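Local coordinates for 2-oxoadipate dioxygenase/decarboxylase (Pseudomonas putida, PDB 6W1G), which uses Fe(II) and molecular oxygen to decarboxylate and hydroxylate 2-oxoadipate, yielding (R)-2-hydroxyglutarate in a D-lysine catabolic pathway, at residues A112-H117 / V395-L400; G76-L81 / E430-L435; Q350-G355 / F359-T364; A82-L87 / Q155-R160. All coordinates share one frame; numbering follows the deposited sequence. Where two conformers were deposited one is given.

Interaction 1 (A112-H117 / V395-L400); sequences AFRAVH and VYEDFL
R114 and D398 form a buried, two-point salt bridge in which the guanidinium presents its side. NE of R114 donates to OD1 of D398 at 2.8 Å (N-H...O 156°), nearly in the guanidinium plane, while NH2 of R114 takes the syn lone pair of D398 OD2, also at 2.8 Å. The guanidinium and carboxylate are nevertheless twisted 48° apart. With its CG wedged between backbone N and carbonyl carbon (chi1 62°), R114 extends toward the loop, and its NH1 turns back to the carbonyl O of A115 at 2.9 Å. Replacing R114 by a leucine would probably leave the buried carboxylate of D398 without its charge partner and A115 O without this donor.

CB of E397 lies over the centre of the guanidinium face, 3.5 Å from R114 CZ, whereas the E397 carboxylate bends off to salt bridges with R127 and R64. The methyl of A112 meets F399 CE2 obliquely at 3.5 Å; the F399 ring also stands edge-to-face with the metal ligand H70.

The contact joins strand 108-114, between strands 94-100 and 127-133 of the mixed sheet, to the loop after strand 389-393 next to the metal centre, with helices 118-123 and 440-458 covering R114.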
loop_
_atom_site.group_PDB
_atom_site.type_symbol
_atom_site.label_atom_id
_atom_site.label_comp_id
_atom_site.label_asym_id
_atom_site.label_seq_id
_atom_site.Cartn_x
_atom_site.Cartn_y
_atom_site.Cartn_z
ATOM N N ALA A 112 4.980 1.176 5.838
ATOM C CA ALA A 112 4.962 0.507 4.545
ATOM C C ALA A 112 6.319 0.684 3.866
ATOM O O ALA A 112 6.819 1.797 3.750
ATOM C CB ALA A 112 3.876 1.020 3.629
ATOM N N PHE A 113 6.872 -0.407 3.381
ATOM C CA PHE A 113 8.111 -0.364 2.625
ATOM C C PHE A 113 7.760 -0.180 1.149
ATOM O O PHE A 113 6.957 -0.956 0.606
ATOM C CB PHE A 113 8.940 -1.636 2.852
ATOM C CG PHE A 113 9.439 -1.745 4.260
ATOM C CD1 PHE A 113 8.730 -2.455 5.225
ATOM C CD2 PHE A 113 10.649 -1.181 4.623
ATOM C CE1 PHE A 113 9.231 -2.571 6.517
ATOM C CE2 PHE A 113 11.129 -1.303 5.894
ATOM C CZ PHE A 113 10.408 -2.004 6.847
ATOM N N ARG A 114 8.369 0.814 0.506
ATOM C CA ARG A 114 8.082 1.126 -0.875
ATOM C C ARG A 114 9.220 1.951 -1.445
ATOM O O ARG A 114 10.006 2.553 -0.706
ATOM C CB ARG A 114 6.744 1.862 -1.073
ATOM C CG ARG A 114 6.666 3.215 -0.381
ATOM C CD ARG A 114 5.408 3.914 -0.826
ATOM N NE ARG A 114 5.199 5.263 -0.330
ATOM C CZ ARG A 114 5.566 6.379 -0.978
ATOM N NH1 ARG A 114 6.329 6.336 -2.047
ATOM N NH2 ARG A 114 5.113 7.553 -0.552
ATOM N N ALA A 115 9.300 2.022 -2.778
ATOM C CA ALA A 115 10.155 2.995 -3.436
ATOM C C ALA A 115 9.522 4.370 -3.267
ATOM O O ALA A 115 8.353 4.533 -2.946
ATOM C CB ALA A 115 10.298 2.630 -4.886
ATOM N N VAL A 116 10.337 5.390 -3.491
ATOM C CA VAL A 116 9.950 6.755 -3.136
ATOM C C VAL A 116 9.889 7.737 -4.303
ATOM O O VAL A 116 9.242 8.793 -4.184
ATOM C CB VAL A 116 10.808 7.305 -1.984
ATOM C CG1 VAL A 116 10.692 6.395 -0.739
ATOM C CG2 VAL A 116 12.228 7.552 -2.442
ATOM N N HIS A 117 10.519 7.451 -5.411
ATOM C CA HIS A 117 10.665 8.378 -6.519
ATOM C C HIS A 117 9.755 7.875 -7.632
ATOM O O HIS A 117 9.705 6.655 -7.869
ATOM C CB HIS A 117 12.109 8.383 -6.954
ATOM C CG HIS A 117 12.459 9.343 -8.014
ATOM N ND1 HIS A 117 12.073 9.186 -9.329
ATOM C CD2 HIS A 117 13.275 10.425 -7.989
ATOM C CE1 HIS A 117 12.636 10.129 -10.061
ATOM N NE2 HIS A 117 13.375 10.890 -9.271
ATOM N N VAL A 395 -0.535 10.063 -7.871
ATOM C CA VAL A 395 -1.179 8.905 -7.247
ATOM C C VAL A 395 -0.650 8.666 -5.850
ATOM O O VAL A 395 0.555 8.731 -5.587
ATOM C CB VAL A 395 -1.084 7.681 -8.162
ATOM C CG1 VAL A 395 0.389 7.260 -8.453
ATOM C CG2 VAL A 395 -1.889 6.493 -7.601
ATOM N N TYR A 396 -1.570 8.305 -4.966
ATOM C CA TYR A 396 -1.260 7.966 -3.580
ATOM C C TYR A 396 -0.646 6.588 -3.511
ATOM O O TYR A 396 -1.211 5.620 -4.041
ATOM C CB TYR A 396 -2.578 8.009 -2.815
ATOM C CG TYR A 396 -2.416 7.882 -1.303
ATOM C CD1 TYR A 396 -1.651 8.807 -0.610
ATOM C CD2 TYR A 396 -3.045 6.884 -0.588
ATOM C CE1 TYR A 396 -1.519 8.758 0.780
ATOM C CE2 TYR A 396 -2.943 6.823 0.791
ATOM C CZ TYR A 396 -2.146 7.767 1.464
ATOM O OH TYR A 396 -1.986 7.790 2.827
ATOM N N GLU A 397 0.490 6.492 -2.831
ATOM C CA GLU A 397 1.277 5.280 -2.711
ATOM C C GLU A 397 1.191 4.628 -1.352
ATOM O O GLU A 397 1.751 3.529 -1.167
ATOM C CB GLU A 397 2.783 5.601 -2.962
ATOM C CG GLU A 397 3.031 6.259 -4.279
ATOM C CD GLU A 397 2.907 5.373 -5.512
ATOM O OE1 GLU A 397 2.600 4.160 -5.391
ATOM O OE2 GLU A 397 3.087 5.922 -6.644
ATOM N N ASP A 398 0.507 5.262 -0.398
ATOM C CA ASP A 398 0.487 4.830 1.013
ATOM C C ASP A 398 -0.890 4.260 1.367
ATOM O O ASP A 398 -1.561 3.682 0.507
ATOM C CB ASP A 398 0.998 5.988 1.847
ATOM C CG ASP A 398 2.423 6.320 1.466
ATOM O OD1 ASP A 398 3.288 5.473 1.740
ATOM O OD2 ASP A 398 2.650 7.376 0.834
ATOM N N PHE A 399 -1.277 4.371 2.633
ATOM C CA PHE A 399 -2.434 3.645 3.138
ATOM C C PHE A 399 -3.336 4.601 3.911
ATOM O O PHE A 399 -2.944 5.743 4.221
ATOM C CB PHE A 399 -1.951 2.467 3.973
ATOM C CG PHE A 399 -1.195 1.487 3.113
ATOM C CD1 PHE A 399 -1.873 0.523 2.429
ATOM C CD2 PHE A 399 0.162 1.599 2.889
ATOM C CE1 PHE A 399 -1.249 -0.336 1.573
ATOM C CE2 PHE A 399 0.802 0.768 1.989
ATOM C CZ PHE A 399 0.119 -0.242 1.382
ATOM N N LEU A 400 -4.572 4.162 4.157
ATOM C CA LEU A 400 -5.489 5.033 4.865
ATOM C C LEU A 400 -4.983 5.341 6.270
ATOM O O LEU A 400 -4.407 4.471 6.947
ATOM C CB LEU A 400 -6.895 4.430 4.886
ATOM C CG LEU A 400 -7.587 4.336 3.515
ATOM C CD1 LEU A 400 -8.911 3.574 3.635
ATOM C CD2 LEU A 400 -7.796 5.727 2.893
#

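Interaction 2 (G76-L81 / E430-L435); sequences GTAEEL and EAALGL
L81 reaches from the first turn of helix 78-90 to L433, at the last turn of helix 424-433, and can be followed outward atom by atom. Its CB aims the chain at the opposing helix. CG, turned trans to the backbone N (chi1 -178°), comes 3.8 Å from CD1 of L433. From there the isopropyl group splits its work: CD1 of L81 meets the same L433 CD1 at 4.1 Å, while CD2 of L81 drops against the opposing backbone, 3.9 Å from the CA of L433, and also touches the methyl of A432. Beyond the pair, L81 continues onto T130 and L132 of strand 127-133. A glycine in place of L81 would probably open a gap between the two helices and take from L433 CD1 its partner on this side.

Nearer the surface, A78 and A432 pack methyl to methyl, CB to CB 3.6 Å. Such small residues let the backbones come very close, and the carbonyl oxygens A78 O and A432 O lie 3.3 Å apart, two acceptors with no bond between them.

The geometry joins the beginning of one helix to the end of another. T77 is the N-cap of helix 78-90, its OG1 accepting from E80 N at 3.0 Å, and G434, the first residue past helix 424-433, has positive phi. The side chains that meet are all aliphatic, and the only polar atoms brought close, the two carbonyl oxygens, are both acceptors, consistent with an association that depends on the fit of methyl groups and on close backbones.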
loop_
_atom_site.group_PDB
_atom_site.type_symbol
_atom_site.label_atom_id
_atom_site.label_comp_id
_atom_site.label_asym_id
_atom_site.label_seq_id
_atom_site.Cartn_x
_atom_site.Cartn_y
_atom_site.Cartn_z
ATOM N N GLY A 76 6.996 -10.205 14.612
ATOM C CA GLY A 76 6.804 -10.325 16.030
ATOM C C GLY A 76 7.844 -9.695 16.918
ATOM O O GLY A 76 7.606 -9.581 18.116
ATOM N N THR A 77 9.012 -9.349 16.389
ATOM C CA THR A 77 10.082 -8.826 17.220
ATOM C C THR A 77 10.780 -7.673 16.518
ATOM O O THR A 77 10.744 -7.540 15.286
ATOM C CB THR A 77 11.172 -9.876 17.541
ATOM O OG1 THR A 77 11.954 -10.093 16.359
ATOM C CG2 THR A 77 10.592 -11.166 18.081
ATOM N N ALA A 78 11.408 -6.820 17.328
ATOM C CA ALA A 78 12.211 -5.723 16.798
ATOM C C ALA A 78 13.282 -6.219 15.831
ATOM O O ALA A 78 13.515 -5.607 14.776
ATOM C CB ALA A 78 12.857 -4.916 17.943
ATOM N N GLU A 79 13.957 -7.312 16.177
ATOM C CA GLU A 79 14.997 -7.849 15.309
ATOM C C GLU A 79 14.420 -8.264 13.949
ATOM O O GLU A 79 15.051 -8.055 12.907
ATOM C CB GLU A 79 15.642 -9.022 16.037
ATOM C CG GLU A 79 16.418 -8.658 17.346
ATOM C CD GLU A 79 15.635 -8.071 18.542
ATOM O OE1 GLU A 79 14.456 -8.420 18.822
ATOM O OE2 GLU A 79 16.267 -7.288 19.273
ATOM N N GLU A 80 13.214 -8.857 13.951
ATOM C CA GLU A 80 12.567 -9.207 12.687
ATOM C C GLU A 80 12.269 -7.960 11.856
ATOM O O GLU A 80 12.470 -7.965 10.638
ATOM C CB GLU A 80 11.288 -10.017 12.921
ATOM C CG GLU A 80 11.573 -11.457 13.398
ATOM C CD GLU A 80 10.349 -12.251 13.770
ATOM O OE1 GLU A 80 9.225 -11.731 13.694
ATOM O OE2 GLU A 80 10.539 -13.423 14.147
ATOM N N LEU A 81 11.764 -6.910 12.491
ATOM C CA LEU A 81 11.468 -5.677 11.764
ATOM C C LEU A 81 12.733 -5.050 11.189
ATOM O O LEU A 81 12.769 -4.627 10.025
ATOM C CB LEU A 81 10.732 -4.683 12.672
ATOM C CG LEU A 81 10.323 -3.380 11.995
ATOM C CD1 LEU A 81 9.324 -3.585 10.865
ATOM C CD2 LEU A 81 9.768 -2.429 13.040
ATOM N N GLU A 430 10.498 3.284 15.629
ATOM C CA GLU A 430 11.727 3.604 14.910
ATOM C C GLU A 430 12.961 2.998 15.568
ATOM O O GLU A 430 13.901 2.599 14.873
ATOM C CB GLU A 430 11.853 5.125 14.705
ATOM C CG GLU A 430 10.763 5.639 13.774
ATOM C CD GLU A 430 10.802 7.138 13.550
ATOM O OE1 GLU A 430 11.261 7.881 14.436
ATOM O OE2 GLU A 430 10.372 7.566 12.469
ATOM N N ALA A 431 12.956 2.877 16.889
ATOM C CA ALA A 431 14.062 2.213 17.556
ATOM C C ALA A 431 14.125 0.750 17.150
ATOM O O ALA A 431 15.215 0.202 16.917
ATOM C CB ALA A 431 13.905 2.374 19.064
ATOM N N ALA A 432 12.963 0.100 17.049
ATOM C CA ALA A 432 12.907 -1.299 16.618
ATOM C C ALA A 432 13.319 -1.447 15.163
ATOM O O ALA A 432 14.054 -2.366 14.802
ATOM C CB ALA A 432 11.487 -1.820 16.824
ATOM N N LEU A 433 12.872 -0.517 14.321
ATOM C CA LEU A 433 13.139 -0.557 12.890
ATOM C C LEU A 433 14.608 -0.328 12.570
ATOM O O LEU A 433 15.134 -0.875 11.586
ATOM C CB LEU A 433 12.309 0.555 12.254
ATOM C CG LEU A 433 12.346 0.736 10.747
ATOM C CD1 LEU A 433 11.839 -0.463 10.002
ATOM C CD2 LEU A 433 11.513 1.961 10.367
ATOM N N GLY A 434 15.272 0.493 13.366
ATOM C CA GLY A 434 16.647 0.799 13.090
ATOM C C GLY A 434 16.850 2.024 12.227
ATOM O O GLY A 434 17.991 2.323 11.868
ATOM N N LEU A 435 15.779 2.713 11.864
ATOM C CA LEU A 435 15.876 4.010 11.203
ATOM C C LEU A 435 14.549 4.730 11.347
ATOM O O LEU A 435 13.577 4.184 11.861
ATOM C CB LEU A 435 16.365 3.871 9.769
ATOM C CG LEU A 435 15.432 3.132 8.863
ATOM C CD1 LEU A 435 15.610 3.671 7.440
ATOM C CD2 LEU A 435 15.758 1.701 8.927
#

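Interaction 3 (Q350-G355 / F359-T364); sequences QMREQG and FRYFAT
The F359 ring packs against the helix at R352, and here the contact is tightest. CE1 of F359 comes 3.5 Å from CA of R352, and the CB of R352 sits over the ring face in a CH-pi contact, 4.0 Å from the centroid and 25° off the normal. M351 adds its CB at 4.0 Å from F359 CZ. Beyond CB the R352 chain runs extended as far as NE, its CG trans to the backbone N (chi1 179°), and carries NE to the hydroxyl of Y361. The bond from R352 NE to Y361 OH is 2.8 Å long; the oxygen lies exactly in the guanidinium plane, and the tyrosine ring stands steeply against that plane, 79° away.

The motif is a short helix, 348-353, closed by a Schellman turn at G355 and followed almost at once by strand 359-363, which pairs antiparallel with 389-393. F391 of that partner strand meets the F359 ring and makes a cation-pi contact with R352.

Toward solvent the contact loosens. R352 is only partly buried, and its NH1 turns to Q381 outside both segments. On the helix flank facing away from the strand, partly exposed Q354 NE2 donates to Q350 OE1 at 2.9 Å, one helical turn back.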
loop_
_atom_site.group_PDB
_atom_site.type_symbol
_atom_site.label_atom_id
_atom_site.label_comp_id
_atom_site.label_asym_id
_atom_site.label_seq_id
_atom_site.Cartn_x
_atom_site.Cartn_y
_atom_site.Cartn_z
ATOM N N GLN A 350 -9.932 22.912 -8.937
ATOM C CA GLN A 350 -10.097 23.441 -7.579
ATOM C C GLN A 350 -9.231 22.683 -6.592
ATOM O O GLN A 350 -8.729 23.262 -5.640
ATOM C CB GLN A 350 -11.552 23.376 -7.177
ATOM C CG GLN A 350 -12.386 24.445 -7.816
ATOM C CD GLN A 350 -12.116 25.854 -7.303
ATOM O OE1 GLN A 350 -11.463 26.097 -6.294
ATOM N NE2 GLN A 350 -12.684 26.802 -7.987
ATOM N N MET A 351 -9.092 21.364 -6.764
ATOM C CA MET A 351 -8.193 20.633 -5.904
ATOM C C MET A 351 -6.778 21.177 -5.998
ATOM O O MET A 351 -6.051 21.236 -5.001
ATOM C CB MET A 351 -8.190 19.151 -6.301
ATOM C CG MET A 351 -9.498 18.411 -6.018
ATOM S SD MET A 351 -9.723 16.841 -6.850
ATOM C CE MET A 351 -8.437 15.832 -6.148
ATOM N N ARG A 352 -6.376 21.582 -7.200
ATOM C CA ARG A 352 -5.094 22.216 -7.398
ATOM C C ARG A 352 -5.043 23.612 -6.786
ATOM O O ARG A 352 -4.120 23.931 -6.023
ATOM C CB ARG A 352 -4.785 22.225 -8.881
ATOM C CG ARG A 352 -3.480 22.883 -9.189
ATOM C CD ARG A 352 -3.157 22.902 -10.721
ATOM N NE ARG A 352 -2.138 23.950 -10.889
ATOM C CZ ARG A 352 -2.316 25.205 -11.249
ATOM N NH1 ARG A 352 -3.474 25.759 -11.617
ATOM N NH2 ARG A 352 -1.232 25.979 -11.328
ATOM N N GLU A 353 -5.979 24.480 -7.149
ATOM C CA GLU A 353 -5.908 25.865 -6.713
ATOM C C GLU A 353 -6.024 26.006 -5.204
ATOM O O GLU A 353 -5.367 26.873 -4.611
ATOM C CB GLU A 353 -6.989 26.695 -7.415
ATOM C CG GLU A 353 -6.812 28.155 -7.293
ATOM C CD GLU A 353 -7.802 28.883 -8.148
ATOM O OE1 GLU A 353 -7.514 29.100 -9.350
ATOM O OE2 GLU A 353 -8.891 29.221 -7.631
ATOM N N GLN A 354 -6.844 25.158 -4.567
ATOM C CA GLN A 354 -6.995 25.169 -3.122
ATOM C C GLN A 354 -5.904 24.395 -2.408
ATOM O O GLN A 354 -5.922 24.333 -1.171
ATOM C CB GLN A 354 -8.375 24.640 -2.753
ATOM C CG GLN A 354 -9.497 25.520 -3.190
ATOM C CD GLN A 354 -10.853 24.966 -2.752
ATOM O OE1 GLN A 354 -11.012 24.500 -1.630
ATOM N NE2 GLN A 354 -11.803 25.011 -3.633
ATOM N N GLY A 355 -4.959 23.808 -3.129
ATOM C CA GLY A 355 -3.833 23.145 -2.490
ATOM C C GLY A 355 -4.235 21.928 -1.691
ATOM O O GLY A 355 -3.664 21.681 -0.616
ATOM N N PHE A 359 0.147 17.213 -7.393
ATOM C CA PHE A 359 0.009 17.085 -8.845
ATOM C C PHE A 359 1.333 16.836 -9.501
ATOM O O PHE A 359 2.382 17.198 -8.996
ATOM C CB PHE A 359 -0.649 18.354 -9.421
ATOM C CG PHE A 359 -2.096 18.477 -9.032
ATOM C CD1 PHE A 359 -2.501 19.025 -7.812
ATOM C CD2 PHE A 359 -3.069 17.915 -9.859
ATOM C CE1 PHE A 359 -3.847 18.991 -7.448
ATOM C CE2 PHE A 359 -4.408 17.916 -9.498
ATOM C CZ PHE A 359 -4.792 18.425 -8.306
ATOM N N ARG A 360 1.281 16.265 -10.688
ATOM C CA ARG A 360 2.406 16.320 -11.629
ATOM C C ARG A 360 1.983 17.083 -12.866
ATOM O O ARG A 360 0.847 16.996 -13.326
ATOM C CB ARG A 360 2.876 14.895 -12.008
ATOM C CG ARG A 360 3.441 14.139 -10.841
ATOM C CD ARG A 360 3.791 12.672 -11.249
ATOM N NE ARG A 360 4.991 12.647 -12.054
ATOM C CZ ARG A 360 5.247 11.746 -12.979
ATOM N NH1 ARG A 360 4.428 10.750 -13.214
ATOM N NH2 ARG A 360 6.370 11.856 -13.681
ATOM N N TYR A 361 2.939 17.815 -13.386
ATOM C CA TYR A 361 2.789 18.717 -14.501
ATOM C C TYR A 361 3.627 18.216 -15.659
ATOM O O TYR A 361 4.758 17.781 -15.450
ATOM C CB TYR A 361 3.258 20.119 -14.095
ATOM C CG TYR A 361 2.384 20.715 -13.009
ATOM C CD1 TYR A 361 2.602 20.422 -11.651
ATOM C CD2 TYR A 361 1.328 21.523 -13.310
ATOM C CE1 TYR A 361 1.832 20.948 -10.656
ATOM C CE2 TYR A 361 0.511 22.053 -12.327
ATOM C CZ TYR A 361 0.753 21.749 -11.003
ATOM O OH TYR A 361 -0.045 22.288 -10.062
ATOM N N PHE A 362 3.108 18.333 -16.885
ATOM C CA PHE A 362 3.737 17.802 -18.079
ATOM C C PHE A 362 3.674 18.800 -19.230
ATOM O O PHE A 362 2.640 19.409 -19.481
ATOM C CB PHE A 362 3.036 16.513 -18.512
ATOM C CG PHE A 362 2.993 15.478 -17.418
ATOM C CD1 PHE A 362 4.094 14.692 -17.119
ATOM C CD2 PHE A 362 1.861 15.332 -16.627
ATOM C CE1 PHE A 362 4.062 13.777 -16.091
ATOM C CE2 PHE A 362 1.847 14.412 -15.588
ATOM C CZ PHE A 362 2.929 13.638 -15.324
ATOM N N ALA A 363 4.776 18.892 -19.980
ATOM C CA ALA A 363 4.752 19.630 -21.228
ATOM C C ALA A 363 3.895 18.900 -22.250
ATOM O O ALA A 363 4.056 17.697 -22.461
ATOM C CB ALA A 363 6.182 19.732 -21.744
ATOM N N THR A 364 3.026 19.620 -22.920
ATOM C CA THR A 364 2.204 19.045 -23.960
ATOM C C THR A 364 2.889 19.138 -25.318
ATOM O O THR A 364 3.873 19.837 -25.517
ATOM C CB THR A 364 0.852 19.742 -24.043
ATOM O OG1 THR A 364 1.096 21.044 -24.534
ATOM C CG2 THR A 364 0.137 19.803 -22.708
#

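Interaction 4 (A82-L87 / Q155-R160); sequences ATIARL and QIFTSR
F157 slots its ring against one side of helix 78-90, where T83, I84 and L87 receive it. The closest partner is T83. Its methyl CG2 stands over one ring face, 3.4 Å from CE2 of F157 and 3.7 Å from the centroid, a CH-pi contact 24° off the normal. The threonine rotamer explains this: with chi1 at -60°, OG1 lies beside its own backbone N and bonds to the carbonyl of E79 in the preceding turn, so the methyl is the branch handed to the ring.

F157 itself is turned so that CG lies beside its backbone N (chi1 -53°), which directs the ring at the side of helix 78-90. I84 crosses it at about a right angle, CG1 to F157 CE1 4.1 Å. L87 places its CD1 obliquely 4.0 Å from F157 CD1. On the ring face opposite T83, CG1 of the adjacent I156 packs 3.4 Å above the plane, and the ring is thus sandwiched between two aliphatic groups. Its backbone is steadied too: Q155 OE1 accepts from F157 N at 3.1 Å, through a lone pair in the carbonyl plane.

The loop carrying F157 leads through the N-cap T158 into helix 159-171, whose L162 touches both T83 and F157 and whose I165 lies on L87; helix 176-188 adds F182 against L87, so this side of helix 78-90 packs against helices 159-171 and 176-188.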
loop_
_atom_site.group_PDB
_atom_site.type_symbol
_atom_site.label_atom_id
_atom_site.label_comp_id
_atom_site.label_asym_id
_atom_site.label_seq_id
_atom_site.Cartn_x
_atom_site.Cartn_y
_atom_site.Cartn_z
ATOM N N ALA A 82 13.786 -4.975 11.992
ATOM C CA ALA A 82 15.028 -4.377 11.515
ATOM C C ALA A 82 15.620 -5.164 10.366
ATOM O O ALA A 82 16.133 -4.594 9.404
ATOM C CB ALA A 82 16.039 -4.279 12.667
ATOM N N THR A 83 15.543 -6.500 10.443
ATOM C CA THR A 83 16.117 -7.300 9.373
ATOM C C THR A 83 15.273 -7.228 8.117
ATOM O O THR A 83 15.805 -7.178 6.993
ATOM C CB THR A 83 16.276 -8.741 9.866
ATOM O OG1 THR A 83 17.138 -8.762 11.003
ATOM C CG2 THR A 83 16.931 -9.566 8.795
ATOM N N ILE A 84 13.943 -7.209 8.283
ATOM C CA ILE A 84 13.122 -7.077 7.104
ATOM C C ILE A 84 13.313 -5.735 6.407
ATOM O O ILE A 84 13.251 -5.679 5.173
ATOM C CB ILE A 84 11.682 -7.436 7.430
ATOM C CG1 ILE A 84 11.153 -8.182 6.223
ATOM C CG2 ILE A 84 10.957 -6.357 7.855
ATOM C CD1 ILE A 84 9.966 -8.945 6.547
ATOM N N ALA A 85 13.629 -4.661 7.144
ATOM C CA ALA A 85 13.983 -3.418 6.480
ATOM C C ALA A 85 15.200 -3.595 5.601
ATOM O O ALA A 85 15.269 -3.051 4.493
ATOM C CB ALA A 85 14.230 -2.336 7.514
ATOM N N ARG A 86 16.203 -4.348 6.082
ATOM C CA ARG A 86 17.395 -4.607 5.272
ATOM C C ARG A 86 17.069 -5.439 4.040
ATOM O O ARG A 86 17.615 -5.227 2.966
ATOM C CB ARG A 86 18.476 -5.298 6.104
ATOM C CG ARG A 86 18.993 -4.438 7.226
ATOM C CD ARG A 86 19.903 -5.264 8.147
ATOM N NE ARG A 86 21.076 -5.769 7.440
ATOM C CZ ARG A 86 21.550 -6.997 7.533
ATOM N NH1 ARG A 86 20.961 -7.904 8.316
ATOM N NH2 ARG A 86 22.621 -7.326 6.816
ATOM N N LEU A 87 16.196 -6.442 4.198
ATOM C CA LEU A 87 15.731 -7.249 3.084
ATOM C C LEU A 87 15.072 -6.382 2.019
ATOM O O LEU A 87 15.382 -6.485 0.822
ATOM C CB LEU A 87 14.756 -8.310 3.621
ATOM C CG LEU A 87 14.268 -9.381 2.663
ATOM C CD1 LEU A 87 13.903 -10.667 3.418
ATOM C CD2 LEU A 87 13.096 -8.887 1.849
ATOM N N GLN A 155 13.436 -18.331 13.642
ATOM C CA GLN A 155 14.298 -17.694 12.648
ATOM C C GLN A 155 13.557 -17.616 11.316
ATOM O O GLN A 155 13.517 -18.594 10.567
ATOM C CB GLN A 155 15.601 -18.455 12.464
ATOM C CG GLN A 155 16.477 -17.926 11.313
ATOM C CD GLN A 155 16.813 -16.431 11.398
ATOM O OE1 GLN A 155 16.144 -15.614 10.787
ATOM N NE2 GLN A 155 17.867 -16.086 12.136
ATOM N N ILE A 156 12.980 -16.461 11.017
ATOM C CA ILE A 156 12.108 -16.350 9.854
ATOM C C ILE A 156 12.824 -16.167 8.529
ATOM O O ILE A 156 12.191 -16.263 7.484
ATOM C CB ILE A 156 11.066 -15.238 10.074
ATOM C CG1 ILE A 156 11.696 -13.847 10.052
ATOM C CG2 ILE A 156 10.245 -15.506 11.350
ATOM C CD1 ILE A 156 10.671 -12.741 10.051
ATOM N N PHE A 157 14.115 -15.881 8.513
ATOM C CA PHE A 157 14.886 -15.684 7.306
ATOM C C PHE A 157 15.812 -16.859 7.064
ATOM O O PHE A 157 16.448 -17.358 8.009
ATOM C CB PHE A 157 15.751 -14.452 7.425
ATOM C CG PHE A 157 14.978 -13.219 7.812
ATOM C CD1 PHE A 157 14.153 -12.575 6.912
ATOM C CD2 PHE A 157 15.019 -12.750 9.129
ATOM C CE1 PHE A 157 13.432 -11.435 7.316
ATOM C CE2 PHE A 157 14.309 -11.640 9.525
ATOM C CZ PHE A 157 13.530 -10.985 8.640
ATOM N N THR A 158 15.911 -17.294 5.814
ATOM C CA THR A 158 16.885 -18.325 5.512
ATOM C C THR A 158 18.291 -17.762 5.616
ATOM O O THR A 158 18.541 -16.569 5.436
ATOM C CB THR A 158 16.693 -18.948 4.136
ATOM O OG1 THR A 158 17.077 -17.998 3.142
ATOM C CG2 THR A 158 15.252 -19.406 3.905
ATOM N N SER A 159 19.230 -18.649 5.933
ATOM C CA SER A 159 20.614 -18.224 6.012
ATOM C C SER A 159 21.096 -17.650 4.681
ATOM O O SER A 159 21.875 -16.675 4.672
ATOM C CB SER A 159 21.507 -19.375 6.467
ATOM O OG SER A 159 21.254 -19.690 7.817
ATOM N N ARG A 160 20.660 -18.240 3.561
ATOM C CA ARG A 160 21.083 -17.729 2.261
ATOM C C ARG A 160 20.527 -16.313 2.021
ATOM O O ARG A 160 21.225 -15.446 1.483
ATOM C CB ARG A 160 20.667 -18.678 1.135
ATOM C CG ARG A 160 21.302 -18.342 -0.200
ATOM C CD ARG A 160 22.768 -18.789 -0.227
ATOM N NE ARG A 160 23.385 -18.368 -1.495
ATOM C CZ ARG A 160 24.260 -17.378 -1.634
ATOM N NH1 ARG A 160 24.723 -16.705 -0.572
ATOM N NH2 ARG A 160 24.656 -17.049 -2.843
#

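In the fold
Helix 78-90 ties interactions 2 and 4 together: their centres are 12 Å apart, the methyl of A82 lies 3.5 Å from A432 O, and E80 O comes 3.8 Å from F157 CZ. Interaction 1 joins this cluster through F113, whose CZ is 3.8 Å from L433 CD1 and whose CE2 is 3.6 Å from A85 CA. It is also the contact nearest the active site, with the F399 side chain about 5 Å from the nickel ion held by H70, H226 and E294. Interaction 3 stands apart, on the other side of the chain's centre from interaction 4 and about 41 Å from it between centres, though its nearest atoms approach interaction 1 to about 6 Å.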